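Local coordinates for protein probable glutaminase ybaS (PDB 1U60) that catalyses the hydrolysis of L-glutamine to L-glutamate and ammonium, as a glutaminase that works as a homotetramer, at residues A[81-84]-A[85-88]; A[140-143]-A[144-147]; A[248-251]-A[252-256]. All blocks are in the same frame, centred on the assembly; numbering follows the deposited sequence.

Interaction 1 (A[81-84]-A[85-88]). With EDO (1,2-ethanediol), chain G.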
ATOM      1  N   GLY A  81      18.765   6.922   8.159  1.00 11.26           N
ATOM      2  CA  GLY A  81      18.582   5.563   7.668  1.00 10.52           C
ATOM      3  C   GLY A  81      17.164   5.059   7.882  1.00 10.38           C
ATOM      4  O   GLY A  81      16.401   5.688   8.625  1.00  9.65           O
ATOM      5  N   PRO A  82      16.807   3.945   7.258  1.00 11.04           N
ATOM      6  CA  PRO A  82      15.417   3.483   7.297  1.00 10.89           C
ATOM      7  C   PRO A  82      14.909   3.013   8.630  1.00 10.88           C
ATOM      8  O   PRO A  82      13.709   3.203   8.925  1.00  9.80           O
ATOM      9  CB  PRO A  82      15.377   2.339   6.258  1.00 11.14           C
ATOM     10  CG  PRO A  82      16.842   1.919   6.139  1.00 12.35           C
ATOM     11  CD  PRO A  82      17.609   3.142   6.307  1.00 10.90           C
ATOM     12  N   GLN A  83      15.772   2.400   9.449  1.00 11.18           N
ATOM     13  CA  GLN A  83      15.293   1.952  10.756  1.00 11.50           C
ATOM     14  C   GLN A  83      14.849   3.131  11.616  1.00 10.59           C
ATOM     15  O   GLN A  83      13.793   3.097  12.232  1.00 10.11           O
ATOM     16  CB  GLN A  83      16.334   1.078  11.516  1.00 12.69           C
ATOM     17  CG  GLN A  83      15.726   0.479  12.783  1.00 15.98           C
ATOM     18  CD  GLN A  83      14.616  -0.511  12.465  1.00 19.57           C
ATOM     19  OE1 GLN A  83      14.840  -1.474  11.745  1.00 22.47           O
ATOM     20  NE2 GLN A  83      13.416  -0.244  12.949  1.00 23.28           N
ATOM     21  N   ALA A  84      15.642   4.207  11.638  1.00 10.48           N
ATOM     22  CA  ALA A  84      15.300   5.378  12.378  1.00 11.17           C
ATOM     23  C   ALA A  84      14.034   6.035  11.894  1.00 11.50           C
ATOM     24  O   ALA A  84      13.267   6.539  12.699  1.00 11.86           O
ATOM     25  CB  ALA A  84      16.489   6.377  12.340  1.00 12.24           C
ATOM     26  N   VAL A  85      13.838   6.112  10.575  1.00  9.70           N
ATOM     27  CA  VAL A  85      12.635   6.675  10.059  1.00 10.25           C
ATOM     28  C   VAL A  85      11.420   5.832  10.483  1.00  9.58           C
ATOM     29  O   VAL A  85      10.404   6.367  10.889  1.00  9.71           O
ATOM     30  CB  VAL A  85      12.713   6.855   8.530  1.00 10.39           C
ATOM     31  CG1 VAL A  85      11.330   7.204   7.950  1.00 11.23           C
ATOM     32  CG2 VAL A  85      13.719   7.966   8.197  1.00 10.32           C
ATOM     33  N   GLN A  86      11.554   4.523  10.460  1.00  8.90           N
ATOM     34  CA  GLN A  86      10.420   3.629  10.821  1.00 10.30           C
ATOM     35  C   GLN A  86      10.076   3.766  12.335  1.00 11.00           C
ATOM     36  O   GLN A  86       8.890   3.799  12.721  1.00 10.79           O
ATOM     37  CB  GLN A  86      10.753   2.184  10.460  1.00 10.51           C
ATOM     38  CG  GLN A  86       9.526   1.301  10.531  1.00 12.65           C
ATOM     39  CD  GLN A  86       9.817  -0.139  10.133  1.00 12.69           C
ATOM     40  OE1 GLN A  86      10.985  -0.521   9.947  1.00 12.75           O
ATOM     41  NE2 GLN A  86       8.742  -0.925   9.922  1.00 14.91           N
ATOM     42  N   ASP A  87      11.102   3.870  13.175  1.00 12.43           N
ATOM     43  CA  ASP A  87      10.951   4.004  14.612  1.00 13.43           C
ATOM     44  C   ASP A  87      10.410   5.381  15.036  1.00 14.05           C
ATOM     45  O   ASP A  87       9.527   5.486  15.916  1.00 14.68           O
ATOM     46  CB  ASP A  87      12.320   3.839  15.283  1.00 13.55           C
ATOM     47  CG  ASP A  87      12.841   2.402  15.249  1.00 16.75           C
ATOM     48  OD1 ASP A  87      12.073   1.447  14.976  1.00 17.95           O
ATOM     49  OD2 ASP A  87      14.034   2.154  15.485  1.00 16.80           O
ATOM     50  N   LYS A  88      10.962   6.441  14.439  1.00 13.03           N
ATOM     51  CA  LYS A  88      10.669   7.815  14.853  1.00 12.56           C
ATOM     52  C   LYS A  88       9.484   8.472  14.128  1.00 11.43           C
ATOM     53  O   LYS A  88       8.931   9.438  14.630  1.00 11.10           O
ATOM     54  CB  LYS A  88      11.934   8.667  14.683  1.00 13.39           C
ATOM     55  CG  LYS A  88      13.153   8.101  15.415  1.00 14.33           C
ATOM     56  CD  LYS A  88      12.913   8.040  16.911  1.00 19.48           C
ATOM     57  CE  LYS A  88      14.236   7.720  17.662  1.00 21.37           C
ATOM     58  NZ  LYS A  88      14.031   7.438  19.147  1.00 25.24           N
TER
HETATM   59  C1  EDO G1205      13.367   4.025  18.818  1.00 43.08           C
HETATM   60  O1  EDO G1205      12.207   4.803  19.098  1.00 39.82           O
HETATM   61  C2  EDO G1205      14.454   4.264  19.842  1.00 43.64           C
HETATM   62  O2  EDO G1205      15.597   4.826  19.230  1.00 46.21           O

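Interaction 2 (A[140-143]-A[144-147])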
ATOM      1  N   LEU A 140      15.760  22.571   0.796  1.00  9.60           N
ATOM      2  CA  LEU A 140      15.683  23.258  -0.501  1.00  9.95           C
ATOM      3  C   LEU A 140      16.653  22.600  -1.494  1.00  9.83           C
ATOM      4  O   LEU A 140      16.308  22.364  -2.631  1.00  9.62           O
ATOM      5  CB  LEU A 140      15.963  24.753  -0.350  1.00 10.21           C
ATOM      6  CG  LEU A 140      15.987  25.544  -1.650  1.00 11.30           C
ATOM      7  CD1 LEU A 140      14.644  25.430  -2.367  1.00 12.16           C
ATOM      8  CD2 LEU A 140      16.340  27.011  -1.370  1.00 12.23           C
ATOM      9  N   HIS A 141      17.855  22.267  -1.027  1.00 10.70           N
ATOM     10  CA  HIS A 141      18.878  21.679  -1.885  1.00 10.98           C
ATOM     11  C   HIS A 141      18.443  20.310  -2.401  1.00  9.89           C
ATOM     12  O   HIS A 141      18.595  20.025  -3.572  1.00  8.26           O
ATOM     13  CB  HIS A 141      20.197  21.593  -1.117  1.00 12.03           C
ATOM     14  CG  HIS A 141      21.339  21.128  -1.944  1.00 14.54           C
ATOM     15  ND1 HIS A 141      21.915  21.916  -2.918  1.00 18.92           N
ATOM     16  CD2 HIS A 141      21.993  19.943  -1.971  1.00 18.61           C
ATOM     17  CE1 HIS A 141      22.905  21.243  -3.483  1.00 21.94           C
ATOM     18  NE2 HIS A 141      22.961  20.042  -2.936  1.00 21.10           N
ATOM     19  N   ILE A 142      17.904  19.464  -1.534  1.00  9.41           N
ATOM     20  CA  ILE A 142      17.450  18.163  -2.031  1.00  9.19           C
ATOM     21  C   ILE A 142      16.298  18.263  -3.014  1.00  8.02           C
ATOM     22  O   ILE A 142      16.261  17.503  -4.013  1.00  9.69           O
ATOM     23  CB  ILE A 142      17.195  17.140  -0.923  1.00 10.16           C
ATOM     24  CG1 ILE A 142      17.380  15.753  -1.531  1.00 11.68           C
ATOM     25  CG2 ILE A 142      15.825  17.304  -0.262  1.00 10.40           C
ATOM     26  CD1 ILE A 142      17.241  14.636  -0.510  1.00 14.55           C
ATOM     27  N   GLN A 143      15.366  19.206  -2.795  1.00  7.99           N
ATOM     28  CA  GLN A 143      14.304  19.445  -3.795  1.00  7.33           C
ATOM     29  C   GLN A 143      14.920  19.810  -5.163  1.00  6.90           C
ATOM     30  O   GLN A 143      14.543  19.286  -6.176  1.00  6.76           O
ATOM     31  CB  GLN A 143      13.327  20.555  -3.364  1.00  7.79           C
ATOM     32  CG  GLN A 143      12.493  20.326  -2.162  1.00  7.12           C
ATOM     33  CD  GLN A 143      11.449  21.409  -1.969  1.00  8.53           C
ATOM     34  OE1 GLN A 143      11.269  22.295  -2.826  1.00  8.68           O
ATOM     35  NE2 GLN A 143      10.783  21.378  -0.823  1.00  8.78           N
ATOM     36  N   GLN A 144      15.909  20.708  -5.170  1.00  7.01           N
ATOM     37  CA  GLN A 144      16.576  21.076  -6.400  1.00  8.50           C
ATOM     38  C   GLN A 144      17.347  19.911  -7.027  1.00  8.35           C
ATOM     39  O   GLN A 144      17.319  19.718  -8.260  1.00  8.55           O
ATOM     40  CB  GLN A 144      17.497  22.288  -6.166  1.00  8.61           C
ATOM     41  CG  GLN A 144      16.744  23.569  -5.745  1.00 11.18           C
ATOM     42  CD  GLN A 144      17.659  24.682  -5.238  1.00 12.31           C
ATOM     43  OE1 GLN A 144      18.808  24.432  -4.810  1.00 15.39           O
ATOM     44  NE2 GLN A 144      17.121  25.921  -5.205  1.00 12.17           N
ATOM     45  N   GLN A 145      17.988  19.088  -6.198  1.00  8.51           N
ATOM     46  CA  GLN A 145      18.697  17.928  -6.693  1.00  9.28           C
ATOM     47  C   GLN A 145      17.773  16.896  -7.317  1.00  8.72           C
ATOM     48  O   GLN A 145      18.119  16.297  -8.312  1.00  8.05           O
ATOM     49  CB  GLN A 145      19.467  17.262  -5.571  1.00 10.66           C
ATOM     50  CG  GLN A 145      20.657  18.012  -5.088  1.00 13.08           C
ATOM     51  CD  GLN A 145      21.355  17.253  -3.933  1.00 20.75           C
ATOM     52  OE1 GLN A 145      20.767  17.066  -2.840  1.00 25.14           O
ATOM     53  NE2 GLN A 145      22.600  16.855  -4.158  1.00 23.02           N
ATOM     54  N   LEU A 146      16.620  16.700  -6.703  1.00  8.70           N
ATOM     55  CA  LEU A 146      15.661  15.668  -7.172  1.00  8.66           C
ATOM     56  C   LEU A 146      14.828  16.107  -8.371  1.00  9.55           C
ATOM     57  O   LEU A 146      14.576  15.300  -9.225  1.00  8.52           O
ATOM     58  CB  LEU A 146      14.725  15.312  -6.040  1.00  8.45           C
ATOM     59  CG  LEU A 146      15.369  14.579  -4.883  1.00  8.26           C
ATOM     60  CD1 LEU A 146      14.399  14.618  -3.732  1.00 10.48           C
ATOM     61  CD2 LEU A 146      15.679  13.174  -5.238  1.00 10.71           C
ATOM     62  N   ALA A 147      14.423  17.385  -8.425  1.00 10.05           N
ATOM     63  CA  ALA A 147      13.448  17.878  -9.402  1.00  9.38           C
ATOM     64  C   ALA A 147      13.961  18.942 -10.373  1.00 10.34           C
ATOM     65  O   ALA A 147      13.400  19.132 -11.456  1.00 12.41           O
ATOM     66  CB  ALA A 147      12.213  18.416  -8.678  1.00  9.84           C
TER
HETATM   67  O   HOH W   1      20.395  24.854  -2.796  1.00 35.79           O

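Interaction 3 (A[248-251]-A[252-256])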
ATOM      1  N   GLY A 248      -5.423   3.743  -1.434  1.00  7.99           N
ATOM      2  CA  GLY A 248      -5.799   2.388  -1.781  1.00  6.70           C
ATOM      3  C   GLY A 248      -6.503   2.314  -3.125  1.00  6.47           C
ATOM      4  O   GLY A 248      -6.262   1.392  -3.940  1.00  7.54           O
ATOM      5  N   ASP A 249      -7.374   3.269  -3.344  1.00  7.09           N
ATOM      6  CA  ASP A 249      -8.068   3.383  -4.661  1.00  7.91           C
ATOM      7  C   ASP A 249      -7.099   3.557  -5.807  1.00  7.46           C
ATOM      8  O   ASP A 249      -7.243   2.963  -6.866  1.00  8.32           O
ATOM      9  CB  ASP A 249      -9.077   4.529  -4.618  1.00  7.92           C
ATOM     10  CG  ASP A 249     -10.107   4.312  -3.580  1.00 12.25           C
ATOM     11  OD1 ASP A 249     -10.823   3.298  -3.685  1.00 10.37           O
ATOM     12  OD2 ASP A 249     -10.222   5.053  -2.588  1.00 14.65           O
ATOM     13  N   TRP A 250      -6.117   4.433  -5.605  1.00  6.65           N
ATOM     14  CA  TRP A 250      -5.016   4.552  -6.523  1.00  7.65           C
ATOM     15  C   TRP A 250      -4.211   3.280  -6.735  1.00  7.37           C
ATOM     16  O   TRP A 250      -3.913   2.892  -7.870  1.00  8.42           O
ATOM     17  CB  TRP A 250      -4.106   5.695  -6.064  1.00  7.42           C
ATOM     18  CG  TRP A 250      -3.014   6.035  -7.023  1.00  7.38           C
ATOM     19  CD1 TRP A 250      -1.723   5.607  -6.973  1.00  9.57           C
ATOM     20  CD2 TRP A 250      -3.109   6.885  -8.184  1.00  6.60           C
ATOM     21  NE1 TRP A 250      -0.995   6.129  -8.020  1.00  9.82           N
ATOM     22  CE2 TRP A 250      -1.833   6.898  -8.795  1.00  9.46           C
ATOM     23  CE3 TRP A 250      -4.146   7.589  -8.793  1.00  9.11           C
ATOM     24  CZ2 TRP A 250      -1.566   7.627  -9.939  1.00  9.05           C
ATOM     25  CZ3 TRP A 250      -3.882   8.303  -9.938  1.00  9.35           C
ATOM     26  CH2 TRP A 250      -2.589   8.342 -10.488  1.00  8.76           C
ATOM     27  N   ALA A 251      -3.859   2.595  -5.658  1.00  8.38           N
ATOM     28  CA  ALA A 251      -3.186   1.308  -5.832  1.00  8.49           C
ATOM     29  C   ALA A 251      -4.005   0.290  -6.627  1.00  7.57           C
ATOM     30  O   ALA A 251      -3.486  -0.442  -7.456  1.00  7.59           O
ATOM     31  CB  ALA A 251      -2.832   0.730  -4.477  1.00  8.79           C
ATOM     32  N   TYR A 252      -5.320   0.273  -6.368  1.00  8.06           N
ATOM     33  CA  TYR A 252      -6.285  -0.640  -6.980  1.00  7.79           C
ATOM     34  C   TYR A 252      -6.432  -0.367  -8.477  1.00  7.93           C
ATOM     35  O   TYR A 252      -6.437  -1.270  -9.278  1.00  9.76           O
ATOM     36  CB  TYR A 252      -7.588  -0.428  -6.257  1.00  7.59           C
ATOM     37  CG  TYR A 252      -8.714  -1.400  -6.513  1.00  4.85           C
ATOM     38  CD1 TYR A 252      -8.771  -2.588  -5.861  1.00  5.46           C
ATOM     39  CD2 TYR A 252      -9.772  -1.051  -7.349  1.00  8.37           C
ATOM     40  CE1 TYR A 252      -9.803  -3.471  -6.045  1.00  5.67           C
ATOM     41  CE2 TYR A 252     -10.831  -1.932  -7.559  1.00  7.98           C
ATOM     42  CZ  TYR A 252     -10.862  -3.114  -6.870  1.00  7.18           C
ATOM     43  OH  TYR A 252     -11.912  -3.975  -7.086  1.00  8.75           O
ATOM     44  N   ARG A 253      -6.513   0.901  -8.850  1.00  9.65           N
ATOM     45  CA  ARG A 253      -6.737   1.299 -10.245  1.00 10.35           C
ATOM     46  C   ARG A 253      -5.518   1.481 -11.117  1.00 10.18           C
ATOM     47  O   ARG A 253      -5.540   1.116 -12.301  1.00 11.39           O
ATOM     48  CB  ARG A 253      -7.593   2.572 -10.255  1.00  9.98           C
ATOM     49  CG  ARG A 253      -9.067   2.309  -9.826  1.00 16.27           C
ATOM     50  CD  ARG A 253      -9.880   1.499 -10.861  1.00 23.21           C
ATOM     51  NE  ARG A 253     -11.200   1.112 -10.387  1.00 24.60           N
ATOM     52  CZ  ARG A 253     -11.967   0.184 -10.999  1.00 28.91           C
ATOM     53  NH1 ARG A 253     -11.587  -0.425 -12.117  1.00 30.84           N
ATOM     54  NH2 ARG A 253     -13.131  -0.107 -10.519  1.00 30.06           N
ATOM     55  N   VAL A 254      -4.450   2.063 -10.550  1.00  9.29           N
ATOM     56  CA  VAL A 254      -3.232   2.425 -11.254  1.00  9.14           C
ATOM     57  C   VAL A 254      -2.038   1.511 -10.893  1.00  8.38           C
ATOM     58  O   VAL A 254      -1.241   1.118 -11.771  1.00  8.72           O
ATOM     59  CB  VAL A 254      -2.876   3.896 -10.917  1.00  9.76           C
ATOM     60  CG1 VAL A 254      -1.660   4.338 -11.682  1.00  9.89           C
ATOM     61  CG2 VAL A 254      -4.032   4.836 -11.256  1.00  9.54           C
ATOM     62  N   GLY A 255      -1.890   1.179  -9.603  1.00  7.47           N
ATOM     63  CA  GLY A 255      -0.831   0.289  -9.164  1.00  7.48           C
ATOM     64  C   GLY A 255       0.593   0.833  -9.285  1.00  8.13           C
ATOM     65  O   GLY A 255       1.571   0.095  -9.485  1.00  7.65           O
ATOM     66  N   LEU A 256       0.716   2.136  -9.143  1.00  8.45           N
ATOM     67  CA  LEU A 256       2.020   2.742  -9.081  1.00  8.16           C
ATOM     68  C   LEU A 256       2.098   3.653  -7.863  1.00  9.02           C
ATOM     69  O   LEU A 256       1.137   4.360  -7.541  1.00  7.65           O
ATOM     70  CB  LEU A 256       2.288   3.580 -10.314  1.00  8.53           C
ATOM     71  CG  LEU A 256       2.310   2.909 -11.680  1.00  9.38           C
ATOM     72  CD1 LEU A 256       2.379   3.984 -12.763  1.00  9.09           C
ATOM     73  CD2 LEU A 256       3.463   1.960 -11.803  1.00  8.74           C
TER

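Interaction 1 (A[81-84]-A[85-88])
Gln83 and Asp87, one helical turn apart, join their side chains on the outer face of helix 82-88. Gln83 NE2 donates to Asp87 OD1 at 3.0 Å in a moderately bent bond, with an N-H...O angle of 146°. OD1 lies close to the amide plane of Gln83, whereas NE2 comes to it from above the carboxylate plane. The two flat groups are turned 37° against each other. Gln83 starts with CG anti to its backbone N (chi1 -172°) and then bends at chi2, which carries the amide forward along the helix, towards Asp87. A primary amide suits this place because it offers N-H to the acid without adding charge.

Beneath this bridge runs the helical ladder: Val85 N to Gly81 O at 3.2 Å, Gln86 N to Pro82 O at 3.0 Å and Lys88 N to Ala84 O at 2.9 Å. Gly81 ends helix 68-80 with a positive phi, which glycine tolerates easily, and is also the N-cap of helix 82-88; Pro82 follows in the first turn, where its missing N-H costs no helical bond. Lys88 NZ makes weak bonds to both hydroxyls of a 1,2-ethanediol, probably from the crystallisation liquor.

Pro82 and Val85 turn to helix 68-80, where Leu77 receives both. Across the subunit boundary, Gln86 NE2 bonds to Asp249 of the second subunit, Gln86 OE1 faces Arg253 of that subunit, and Pro82 O accepts from its Tyr252. The short helix thus touches both helix 68-80 of its own chain and helix 247-253 of the second subunit.

Interaction 2 (A[140-143]-A[144-147])
Gln144 and Gln145 cover the preceding turn with two extended side chains, and Gln145 meets the ring of His141 directly. Its CG lies over one face of the imidazole, 4.1 Å from the ring centroid and 26° off the normal, a CH-pi contact. Beyond CG, the amide and ring planes are 40° apart, and Gln145 OE1 comes 3.2 Å from His141 CD2. In His141 a chi1 of -174° turns the ring away from its own backbone N and along the helix towards Gln145; a flat ring suits this exposed place because its face takes the CG methylene while ND1 at the edge meets a water.

The amide of Gln144 passes obliquely beside Leu140, with Gln144 NE2 3.8 Å from Leu140 CG, and that NE2 is bonded to Val151 O. Gln144 OE1 accepts a hydrogen bond of 2.6 Å from the same water, which lies in the plane of the His141 ring and bonds weakly to ND1. One glutamine amide therefore ties the helix to the residues after it and, through water, to the histidine.

On the buried side, Ile142 CG1 packs on Leu146 CD1 at 3.9 Å, two branched chains side by side and pointing the same way, near Leu75 and Cys71 of helix 68-80. Gln143 is buried too, its amide satisfied by Thr198 OG1 and Gln195 O.

Leu146 N to Ile142 O, at 2.8 Å, is an ordinary alpha-helical bond. What makes helix 132-147 amphipathic at this end is the division between His141, Gln144 and Gln145, at least partly exposed, and the buried Ile142 and Leu146 set against helix 68-80.

Interaction 3 (A[248-251]-A[252-256])
Trp250 O is gripped by two backbone amides where helix 247-253 ends: Val254 N at 2.9 Å and Gly255 N at 3.2 Å. The first bond closes the usual i to i+4 turn; the second, from Gly255, lies in the carbonyl plane and reaches one residue further. Gly255 takes a positive phi there, a conformation glycine accepts readily, and the chain leaves the helix.

The side chains repeat this pairing. Val254 CG2 stands over the six-membered ring of Trp250, 3.6 Å from its centroid and only 6° off the normal, a CH-pi contact, while Val254 CG1 lies 3.7 Å from Trp250 CZ2. A beta-branched residue fits because its two methyls spread over the broad indole. With chi1 trans (-173°), Trp250 lays its ring along the chain as it leaves the helix. At the ring's edge, Trp250 NE1 makes a bent, weak bond of 2.8 Å to Leu256 O.

Trp250 also packs on Val296 of helix 290-303 and Ile266 of strand 265-270. At the subunit boundary, Arg253 NE bonds to Gln86 OE1 of the second subunit and Asp249 N to Asp92 OD1 of that subunit, while the carboxylate of Asp249 forms a salt bridge with Arg246.

Face, edge and backbone carbonyl of one tryptophan are each engaged by the residues that follow, which probably fixes the path of the turn while its polar neighbours bind the second subunit.

Along the chain the three interactions come in series, with none nested or crossing; each is local, made largely of successive i to i+4 steps, and closes no long loop. Interaction 1 makes up the whole of helix 82-88, just after helix 68-80; interaction 2 ends helix 132-147, which packs on that same helix 68-80; interaction 3 ends helix 247-253 and leads towards strand 258-260. Within the chain they do not touch, and interactions 2 and 3 lie on opposite sides of its centre. At the interface with the second subunit, Pro82, Gln83, Val85 and Gln86 meet Asp249, Tyr252 and Arg253 of that subunit, whereas interaction 2 stays within its own subunit.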